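Local coordinates for protein spydx (Streptococcus pyogenes, PDB 2J43) that probably hydrolyses alpha-1,6-glucosidic linkages in pullulan, amylopectin and glycogen, this fragment being its tandem family 41 carbohydrate-binding modules, which recognise alpha-glucans such as host lung glycogen, at residues N127-V136 and A167-S178. Sequence-based numbering, arbitrary orientation. Where two conformers were deposited one is given.
Sequences NLAVWTFKDV and ANEIGFLILDKS
The ring of F133 lies flat over G171, the residue opposite it in a hydrogen-bonded antiparallel pair, with G171 CA 3.9 Å from the ring centroid and 12° off its normal, a CH-pi contact. F133 CG sits between its backbone N and carbonyl carbon (chi1 58°), which swings the ring across the neighbouring strand. Beneath it, F133 N donates to G171 O and G171 N returns a bond to F133 O, one of three such reciprocal pairs, with A129-L175 and W131-L173 the others.

K134 CB lies 3.5 Å from E169 O; CG and CD pass G171 N; then the chain bends, bringing CE beside E169 OE2 and NZ to 2.8 Å from that same oxygen. In this salt bridge K134 NZ comes to E169 OE2 from above the carboxylate plane, the two side chains running alongside each other.

Beyond the strand ends, D135 OD2 takes two backbone N-H groups from opposite faces of its carboxylate: N168 N at 3.1 Å, on the anti side, and E169 N at 2.9 Å. D135 N donates back to E169 O, tying the end of strand 128-134 to the segment that leads into strand 170-176. At the far end D176 OD1 accepts from S178 N, which makes an Asx turn, and also from S178 OG on the same face of the carboxylate.

V130 and I174 face inward with F172, V130 CG2 touching I174 CD1 at 4.1 Å, and strand 113-119 covers F172 and I174. On the other face W131 meets W143 edge-to-face. Strands 128-134 and 170-176 are antiparallel neighbours in the beta-sandwich of the second family 41 carbohydrate-binding module.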
loop_
_atom_site.group_PDB
_atom_site.type_symbol
_atom_site.label_atom_id
_atom_site.label_comp_id
_atom_site.label_asym_id
_atom_site.label_seq_id
_atom_site.Cartn_x
_atom_site.Cartn_y
_atom_site.Cartn_z
ATOM N N ASN A 127 -1.158 23.855 -8.514
ATOM C CA ASN A 127 -0.039 24.211 -9.392
ATOM C C ASN A 127 1.253 23.419 -9.146
ATOM O O ASN A 127 2.321 23.771 -9.639
ATOM C CB ASN A 127 0.213 25.702 -9.391
ATOM C CG ASN A 127 -1.042 26.514 -9.700
ATOM O OD1 ASN A 127 -1.448 27.358 -8.882
ATOM N ND2 ASN A 127 -1.699 26.203 -10.775
ATOM N N LEU A 128 1.163 22.346 -8.380
ATOM C CA LEU A 128 2.290 21.409 -8.283
ATOM C C LEU A 128 2.155 20.398 -9.429
ATOM O O LEU A 128 1.040 20.073 -9.839
ATOM C CB LEU A 128 2.263 20.702 -6.932
ATOM C CG LEU A 128 2.446 21.603 -5.718
ATOM C CD1 LEU A 128 2.645 20.716 -4.445
ATOM C CD2 LEU A 128 3.532 22.643 -5.816
ATOM N N ALA A 129 3.270 19.870 -9.927
ATOM C CA ALA A 129 3.230 18.918 -11.040
ATOM C C ALA A 129 4.360 17.938 -10.890
ATOM O O ALA A 129 5.323 18.210 -10.170
ATOM C CB ALA A 129 3.392 19.641 -12.369
ATOM N N VAL A 130 4.281 16.859 -11.631
ATOM C CA VAL A 130 5.311 15.813 -11.606
ATOM C C VAL A 130 5.989 15.782 -12.971
ATOM O O VAL A 130 5.343 15.574 -13.983
ATOM C CB VAL A 130 4.733 14.414 -11.304
ATOM C CG1 VAL A 130 5.935 13.428 -11.102
ATOM C CG2 VAL A 130 3.832 14.473 -10.087
ATOM N N TRP A 131 7.307 15.977 -12.978
ATOM C CA TRP A 131 8.147 15.798 -14.151
ATOM C C TRP A 131 8.607 14.328 -14.178
ATOM O O TRP A 131 9.022 13.827 -13.166
ATOM C CB TRP A 131 9.369 16.696 -14.035
ATOM C CG TRP A 131 10.180 16.743 -15.271
ATOM C CD1 TRP A 131 11.385 16.112 -15.496
ATOM C CD2 TRP A 131 9.889 17.474 -16.481
ATOM N NE1 TRP A 131 11.848 16.388 -16.765
ATOM C CE2 TRP A 131 10.947 17.212 -17.396
ATOM C CE3 TRP A 131 8.835 18.288 -16.905
ATOM C CZ2 TRP A 131 10.960 17.739 -18.685
ATOM C CZ3 TRP A 131 8.867 18.806 -18.192
ATOM C CH2 TRP A 131 9.905 18.524 -19.057
ATOM N N THR A 132 8.465 13.659 -15.312
ATOM C CA THR A 132 8.806 12.236 -15.439
ATOM C C THR A 132 9.767 11.981 -16.594
ATOM O O THR A 132 9.715 12.644 -17.643
ATOM C CB THR A 132 7.533 11.367 -15.686
ATOM O OG1 THR A 132 6.921 11.757 -16.921
ATOM C CG2 THR A 132 6.465 11.642 -14.627
ATOM N N PHE A 133 10.629 10.993 -16.382
ATOM C CA PHE A 133 11.632 10.608 -17.370
ATOM C C PHE A 133 12.150 9.203 -17.074
ATOM O O PHE A 133 11.704 8.525 -16.124
ATOM C CB PHE A 133 12.782 11.643 -17.420
ATOM C CG PHE A 133 13.511 11.872 -16.113
ATOM C CD1 PHE A 133 14.794 11.362 -15.922
ATOM C CD2 PHE A 133 12.964 12.649 -15.092
ATOM C CE1 PHE A 133 15.503 11.612 -14.774
ATOM C CE2 PHE A 133 13.678 12.893 -13.941
ATOM C CZ PHE A 133 14.960 12.382 -13.789
ATOM N N LYS A 134 13.097 8.777 -17.885
ATOM C CA LYS A 134 13.528 7.392 -17.940
ATOM C C LYS A 134 12.398 6.524 -18.466
ATOM O O LYS A 134 11.759 6.896 -19.430
ATOM C CB LYS A 134 14.218 6.925 -16.648
ATOM C CG LYS A 134 15.243 7.910 -16.152
ATOM C CD LYS A 134 16.015 7.403 -14.942
ATOM C CE LYS A 134 17.286 6.696 -15.372
ATOM N NZ LYS A 134 18.397 6.901 -14.383
ATOM N N ASP A 135 12.110 5.376 -17.862
ATOM C CA ASP A 135 11.285 4.376 -18.539
ATOM C C ASP A 135 9.768 4.556 -18.367
ATOM O O ASP A 135 9.017 3.616 -18.204
ATOM C CB ASP A 135 11.694 2.937 -18.138
ATOM C CG ASP A 135 13.205 2.677 -18.228
ATOM O OD1 ASP A 135 13.909 3.386 -18.987
ATOM O OD2 ASP A 135 13.774 1.797 -17.509
ATOM N N VAL A 136 9.298 5.783 -18.492
ATOM C CA VAL A 136 7.882 6.048 -18.589
ATOM C C VAL A 136 7.461 6.042 -20.057
ATOM O O VAL A 136 8.276 6.313 -20.937
ATOM C CB VAL A 136 7.518 7.425 -17.905
ATOM C CG1 VAL A 136 7.938 7.392 -16.474
ATOM C CG2 VAL A 136 8.209 8.588 -18.563
ATOM N N ALA A 167 9.903 -1.787 -18.529
ATOM C CA ALA A 167 10.475 -0.731 -17.706
ATOM C C ALA A 167 11.283 -1.284 -16.531
ATOM O O ALA A 167 10.851 -2.218 -15.844
ATOM C CB ALA A 167 9.366 0.225 -17.203
ATOM N N ASN A 168 12.443 -0.689 -16.299
ATOM C CA ASN A 168 13.289 -0.997 -15.136
ATOM C C ASN A 168 13.463 0.139 -14.149
ATOM O O ASN A 168 13.593 -0.123 -12.961
ATOM C CB ASN A 168 14.705 -1.365 -15.576
ATOM C CG ASN A 168 14.747 -2.598 -16.432
ATOM O OD1 ASN A 168 14.183 -3.634 -16.073
ATOM N ND2 ASN A 168 15.414 -2.494 -17.572
ATOM N N GLU A 169 13.531 1.387 -14.640
ATOM C CA GLU A 169 13.866 2.541 -13.808
ATOM C C GLU A 169 13.063 3.786 -14.236
ATOM O O GLU A 169 12.845 3.985 -15.430
ATOM C CB GLU A 169 15.366 2.811 -13.912
ATOM C CG GLU A 169 15.921 3.634 -12.777
ATOM C CD GLU A 169 17.447 3.619 -12.726
ATOM O OE1 GLU A 169 18.037 2.518 -12.776
ATOM O OE2 GLU A 169 18.045 4.722 -12.625
ATOM N N ILE A 170 12.541 4.527 -13.263
ATOM C CA ILE A 170 11.845 5.793 -13.534
ATOM C C ILE A 170 12.541 6.878 -12.750
ATOM O O ILE A 170 13.071 6.641 -11.683
ATOM C CB ILE A 170 10.319 5.720 -13.148
ATOM C CG1 ILE A 170 9.566 7.019 -13.468
ATOM C CG2 ILE A 170 10.127 5.466 -11.661
ATOM C CD1 ILE A 170 8.057 6.928 -13.152
ATOM N N GLY A 171 12.541 8.081 -13.319
ATOM C CA GLY A 171 12.981 9.257 -12.624
ATOM C C GLY A 171 11.816 10.230 -12.644
ATOM O O GLY A 171 10.991 10.248 -13.566
ATOM N N PHE A 172 11.764 11.021 -11.607
ATOM C CA PHE A 172 10.769 12.067 -11.526
ATOM C C PHE A 172 11.180 13.168 -10.558
ATOM O O PHE A 172 12.136 13.073 -9.786
ATOM C CB PHE A 172 9.389 11.470 -11.165
ATOM C CG PHE A 172 9.305 10.837 -9.809
ATOM C CD1 PHE A 172 8.866 11.555 -8.679
ATOM C CD2 PHE A 172 9.656 9.524 -9.633
ATOM C CE1 PHE A 172 8.784 10.930 -7.444
ATOM C CE2 PHE A 172 9.529 8.917 -8.374
ATOM C CZ PHE A 172 9.103 9.639 -7.314
ATOM N N LEU A 173 10.444 14.281 -10.620
ATOM C CA LEU A 173 10.690 15.385 -9.733
ATOM C C LEU A 173 9.395 16.075 -9.447
ATOM O O LEU A 173 8.549 16.147 -10.306
ATOM C CB LEU A 173 11.691 16.370 -10.347
ATOM C CG LEU A 173 12.366 17.316 -9.369
ATOM C CD1 LEU A 173 13.145 16.680 -8.219
ATOM C CD2 LEU A 173 13.303 18.327 -10.103
ATOM N N ILE A 174 9.218 16.554 -8.236
ATOM C CA ILE A 174 8.001 17.334 -7.934
ATOM C C ILE A 174 8.310 18.812 -8.161
ATOM O O ILE A 174 9.287 19.353 -7.586
ATOM C CB ILE A 174 7.523 17.140 -6.498
ATOM C CG1 ILE A 174 7.405 15.666 -6.121
ATOM C CG2 ILE A 174 6.170 17.851 -6.268
ATOM C CD1 ILE A 174 6.456 14.860 -7.012
ATOM N N LEU A 175 7.468 19.468 -8.951
ATOM C CA LEU A 175 7.634 20.879 -9.318
ATOM C C LEU A 175 6.568 21.763 -8.734
ATOM O O LEU A 175 5.424 21.329 -8.516
ATOM C CB LEU A 175 7.569 21.024 -10.837
ATOM C CG LEU A 175 8.454 20.104 -11.673
ATOM C CD1 LEU A 175 8.351 20.482 -13.171
ATOM C CD2 LEU A 175 9.879 20.157 -11.149
ATOM N N ASP A 176 6.943 23.007 -8.461
ATOM C CA ASP A 176 5.985 24.022 -8.108
ATOM C C ASP A 176 5.949 25.074 -9.207
ATOM O O ASP A 176 6.826 25.904 -9.311
ATOM C CB ASP A 176 6.358 24.608 -6.747
ATOM C CG ASP A 176 5.371 25.637 -6.268
ATOM O OD1 ASP A 176 4.502 26.057 -7.073
ATOM O OD2 ASP A 176 5.435 26.091 -5.089
ATOM N N LYS A 177 4.930 25.005 -10.045
ATOM C CA LYS A 177 4.826 25.887 -11.225
ATOM C C LYS A 177 4.503 27.348 -10.879
ATOM O O LYS A 177 4.545 28.185 -11.778
ATOM C CB LYS A 177 3.774 25.374 -12.157
ATOM C CG LYS A 177 4.017 23.944 -12.652
ATOM C CD LYS A 177 3.093 23.516 -13.766
ATOM C CE LYS A 177 1.618 23.647 -13.398
ATOM N NZ LYS A 177 0.684 23.237 -14.492
ATOM N N SER A 178 4.185 27.638 -9.623
ATOM C CA SER A 178 3.948 29.004 -9.188
ATOM C C SER A 178 5.269 29.766 -9.058
ATOM O O SER A 178 5.306 31.016 -9.037
ATOM C CB SER A 178 3.180 29.009 -7.877
ATOM O OG SER A 178 4.014 28.714 -6.784
HETATM O O HOH W 1 -1.837 24.167 -13.062
HETATM O O HOH W 2 15.949 0.641 -18.699
#